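Local coordinates for protein copper-containing nitrite reductase (Hyphomicrobium denitrificans 1NES1, PDB 6TFO) that probably reduces nitrite to nitric oxide, working as a homotrimer of three-domain copper-containing chains that take electrons from cytochrome c, at residues C[160-163]-C[164-167]; C[317-320]-C[321-324]. One frame throughout, in Å; residues are numbered along the deposited sequence.

How the contacts relate
From the N terminus, contact 1 comes first: residues 160-163 lie late in the long connection after strand 128-134, and 164-167 finish it and enter strand 166-181 of the next cupredoxin domain. Contact 2 follows downstream, where 317-320 and 321-324 span helix 318-323, with its N-cap and Schellman residue, between strands 312-313 and 328-331. Each contact lies within one continuous piece of chain, so neither closes a long loop, and the two stand in series without nesting or crossing. The centres of contact 1 and contact 2 are about 43 Å apart, and their nearest atoms about 31 Å. Contact 1 lies at the surface beside strand 207-214, whereas contact 2 is a partly buried helix packed against a second subunit.

Contact 1: residues C[160-163]-C[164-167]; sequences GARQ and AKTV
Ala164 meets Arg162 at the edge of the guanidinium, its CA 3.9 Å from NH1 and in the plane of the group. Lys165 follows, its methylenes packing on one guanidinium face with CG 3.5 Å from Arg162 NH1, and the two side chains cross at about a right angle. Chi1 of 69° puts CG between the backbone N and the carbonyl carbon; from there the chain runs extended across the arginine, Lys165 CE lying 3.7 Å from Arg162 NE. The like charges come close here, Lys165 NZ being 4.4 Å from Arg162 NE. Val167 adds an oblique touch, CG2 to Arg162 NH2 at 4.1 Å. The guanidinium is held by a bond from Arg162 NH1 to Gln163 O (2.8 Å, 151° at the hydrogen), 1° out of its plane, and by a salt bridge from NH2 to Asp206. An alanine in place of Arg162 would probably leave Asp206 without this cation and the methylenes of Lys165 without the flat surface they cover. Asp206 also accepts from Lys165 N, and backbone hydrogen bonds pair Lys165 and Val167 with Thr207, and Val167 with Glu209, joining this surface loop and the start of strand 166-181 to its parallel neighbour, strand 207-214.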
loop_
_atom_site.group_PDB
_atom_site.type_symbol
_atom_site.label_atom_id
_atom_site.label_comp_id
_atom_site.label_asym_id
_atom_site.label_seq_id
_atom_site.Cartn_x
_atom_site.Cartn_y
_atom_site.Cartn_z
ATOM N N GLY C 160 -58.793 14.659 -26.224
ATOM C CA GLY C 160 -59.723 15.079 -27.292
ATOM C C GLY C 160 -59.442 16.525 -27.693
ATOM O O GLY C 160 -58.767 17.237 -26.930
ATOM N N ALA C 161 -59.933 16.990 -28.835
ATOM C CA ALA C 161 -60.156 18.441 -29.029
ATOM C C ALA C 161 -61.129 18.882 -27.926
ATOM O O ALA C 161 -62.103 18.144 -27.662
ATOM C CB ALA C 161 -60.687 18.724 -30.408
ATOM N N ARG C 162 -60.813 19.965 -27.222
ATOM C CA ARG C 162 -61.607 20.486 -26.081
ATOM C C ARG C 162 -61.030 21.851 -25.723
ATOM O O ARG C 162 -59.910 22.168 -26.208
ATOM C CB ARG C 162 -61.600 19.548 -24.867
ATOM C CG ARG C 162 -60.258 19.422 -24.152
ATOM C CD ARG C 162 -60.339 19.108 -22.644
ATOM N NE ARG C 162 -59.054 18.794 -21.985
ATOM C CZ ARG C 162 -58.158 19.693 -21.530
ATOM N NH1 ARG C 162 -58.382 20.996 -21.624
ATOM N NH2 ARG C 162 -57.030 19.281 -20.985
ATOM N N GLN C 163 -61.769 22.635 -24.936
ATOM C CA GLN C 163 -61.304 23.973 -24.487
ATOM C C GLN C 163 -60.264 23.778 -23.375
ATOM O O GLN C 163 -60.359 22.759 -22.643
ATOM C CB GLN C 163 -62.478 24.842 -24.019
ATOM C CG GLN C 163 -62.694 26.118 -24.828
ATOM C CD GLN C 163 -63.279 25.849 -26.190
ATOM O OE1 GLN C 163 -62.556 25.573 -27.147
ATOM N NE2 GLN C 163 -64.599 25.923 -26.273
ATOM N N ALA C 164 -59.332 24.729 -23.251
ATOM C CA ALA C 164 -58.487 24.915 -22.053
ATOM C C ALA C 164 -59.391 24.798 -20.824
ATOM O O ALA C 164 -60.575 25.176 -20.921
ATOM C CB ALA C 164 -57.791 26.253 -22.105
ATOM N N LYS C 165 -58.874 24.264 -19.719
ATOM C CA LYS C 165 -59.640 24.111 -18.451
ATOM C C LYS C 165 -58.668 23.958 -17.275
ATOM O O LYS C 165 -57.439 23.869 -17.503
ATOM C CB LYS C 165 -60.598 22.917 -18.534
ATOM C CG LYS C 165 -59.911 21.565 -18.561
ATOM C CD LYS C 165 -60.752 20.426 -19.054
ATOM C CE LYS C 165 -60.291 19.104 -18.477
ATOM N NZ LYS C 165 -61.404 18.141 -18.325
ATOM N N THR C 166 -59.218 23.931 -16.064
ATOM C CA THR C 166 -58.488 23.604 -14.819
ATOM C C THR C 166 -58.367 22.080 -14.717
ATOM O O THR C 166 -59.408 21.412 -14.778
ATOM C CB THR C 166 -59.180 24.226 -13.607
ATOM O OG1 THR C 166 -58.955 25.631 -13.688
ATOM C CG2 THR C 166 -58.659 23.693 -12.290
ATOM N N VAL C 167 -57.134 21.573 -14.582
ATOM C CA VAL C 167 -56.786 20.124 -14.441
ATOM C C VAL C 167 -56.103 19.911 -13.079
ATOM O O VAL C 167 -55.036 20.513 -12.840
ATOM C CB VAL C 167 -55.876 19.650 -15.595
ATOM C CG1 VAL C 167 -55.566 18.165 -15.513
ATOM C CG2 VAL C 167 -56.466 19.967 -16.943
#

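Contact 2: residues C[317-320]-C[321-324]; sequences DYEK and LISE
Tyr318 and Ile322 meet one turn apart on a short helix, capped at its start by Asp317 and closed at Glu324 by a Schellman motif with positive phi (63°). The methyl CG2 of Ile322 sits over one face of the tyrosine ring in a CH-pi contact, 3.8 Å from the centroid and offset toward CZ. Chi1 of -164°, CG anti to the backbone nitrogen, swings the Tyr318 ring back to Ile322, and the side chains cross at about a right angle. Glu319 lies alongside Ile322, pointing the same way, with OE2 3.2 Å from Ile322 CD1. Leu321 CD2 approaches the ring obliquely, 4.4 Å from Tyr318 CD1. In the backbone, Leu321 N bonds to Asp317 O and Ile322 N to Tyr318 O, the latter at 172°. Asp317 OD1 caps Lys320 N at 3.3 Å, met from above the carboxylate plane. Lys320 NZ is held mainly by hydrogen bonds to Thr304 O and Val305 O and a salt bridge to Glu327; its ion pair with Asp317 OD2 is long. Outward, a second subunit covers the helix: its Arg423 pairs with Glu324, and its Ser100, Ser422 and His426 bond to backbone atoms. At the last turn, Ser323 OG donates to Glu319 O at 2.6 Å.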
loop_
_atom_site.group_PDB
_atom_site.type_symbol
_atom_site.label_atom_id
_atom_site.label_comp_id
_atom_site.label_asym_id
_atom_site.label_seq_id
_atom_site.Cartn_x
_atom_site.Cartn_y
_atom_site.Cartn_z
ATOM N N ASP C 317 -23.277 5.830 -3.798
ATOM C CA ASP C 317 -21.860 6.214 -3.619
ATOM C C ASP C 317 -21.725 7.697 -3.957
ATOM O O ASP C 317 -21.667 8.024 -5.152
ATOM C CB ASP C 317 -20.979 5.312 -4.481
ATOM C CG ASP C 317 -19.507 5.563 -4.267
ATOM O OD1 ASP C 317 -19.163 6.715 -3.994
ATOM O OD2 ASP C 317 -18.720 4.599 -4.367
ATOM N N TYR C 318 -21.667 8.569 -2.948
ATOM C CA TYR C 318 -21.668 10.042 -3.154
ATOM C C TYR C 318 -20.503 10.432 -4.061
ATOM O O TYR C 318 -20.721 11.246 -4.952
ATOM C CB TYR C 318 -21.621 10.863 -1.858
ATOM C CG TYR C 318 -21.997 12.310 -2.071
ATOM C CD1 TYR C 318 -23.278 12.626 -2.497
ATOM C CD2 TYR C 318 -21.089 13.357 -1.914
ATOM C CE1 TYR C 318 -23.659 13.933 -2.765
ATOM C CE2 TYR C 318 -21.467 14.677 -2.129
ATOM C CZ TYR C 318 -22.757 14.968 -2.576
ATOM O OH TYR C 318 -23.216 16.236 -2.860
ATOM N N GLU C 319 -19.307 9.886 -3.859
ATOM C CA GLU C 319 -18.126 10.328 -4.651
ATOM C C GLU C 319 -18.347 9.973 -6.123
ATOM O O GLU C 319 -17.908 10.748 -6.959
ATOM C CB GLU C 319 -16.801 9.771 -4.131
ATOM C CG GLU C 319 -15.796 10.887 -3.853
ATOM C CD GLU C 319 -16.170 11.834 -2.703
ATOM O OE1 GLU C 319 -15.592 11.659 -1.595
ATOM O OE2 GLU C 319 -17.051 12.736 -2.896
ATOM N N LYS C 320 -19.039 8.873 -6.424
ATOM C CA LYS C 320 -19.342 8.462 -7.817
ATOM C C LYS C 320 -20.385 9.420 -8.425
ATOM O O LYS C 320 -20.208 9.837 -9.584
ATOM C CB LYS C 320 -19.801 7.004 -7.852
ATOM C CG LYS C 320 -18.668 5.992 -7.773
ATOM C CD LYS C 320 -19.177 4.586 -7.759
ATOM C CE LYS C 320 -18.101 3.563 -7.452
ATOM N NZ LYS C 320 -18.665 2.195 -7.549
ATOM N N LEU C 321 -21.413 9.777 -7.659
ATOM C CA LEU C 321 -22.487 10.704 -8.095
ATOM C C LEU C 321 -21.870 12.055 -8.486
ATOM O O LEU C 321 -22.080 12.465 -9.632
ATOM C CB LEU C 321 -23.535 10.848 -6.985
ATOM C CG LEU C 321 -24.678 11.815 -7.289
ATOM C CD1 LEU C 321 -25.440 11.397 -8.531
ATOM C CD2 LEU C 321 -25.617 11.932 -6.104
ATOM N N ILE C 322 -21.120 12.715 -7.606
ATOM C CA ILE C 322 -20.580 14.083 -7.885
ATOM C C ILE C 322 -19.466 14.030 -8.941
ATOM O O ILE C 322 -19.145 15.092 -9.506
ATOM C CB ILE C 322 -20.132 14.823 -6.606
ATOM C CG1 ILE C 322 -18.928 14.168 -5.926
ATOM C CG2 ILE C 322 -21.319 14.985 -5.670
ATOM C CD1 ILE C 322 -18.325 15.027 -4.816
ATOM N N SER C 323 -18.884 12.862 -9.204
ATOM C CA SER C 323 -17.805 12.663 -10.215
ATOM C C SER C 323 -18.381 12.096 -11.513
ATOM O O SER C 323 -17.592 11.916 -12.454
ATOM C CB SER C 323 -16.716 11.747 -9.715
ATOM O OG SER C 323 -16.273 12.120 -8.425
ATOM N N GLU C 324 -19.674 11.773 -11.546
ATOM C CA GLU C 324 -20.367 11.300 -12.775
ATOM C C GLU C 324 -19.748 9.968 -13.217
ATOM O O GLU C 324 -19.346 9.853 -14.394
ATOM C CB GLU C 324 -20.278 12.354 -13.890
ATOM C CG GLU C 324 -20.735 13.736 -13.454
ATOM C CD GLU C 324 -20.810 14.776 -14.553
ATOM O OE1 GLU C 324 -20.764 14.407 -15.729
ATOM O OE2 GLU C 324 -20.907 15.950 -14.221
#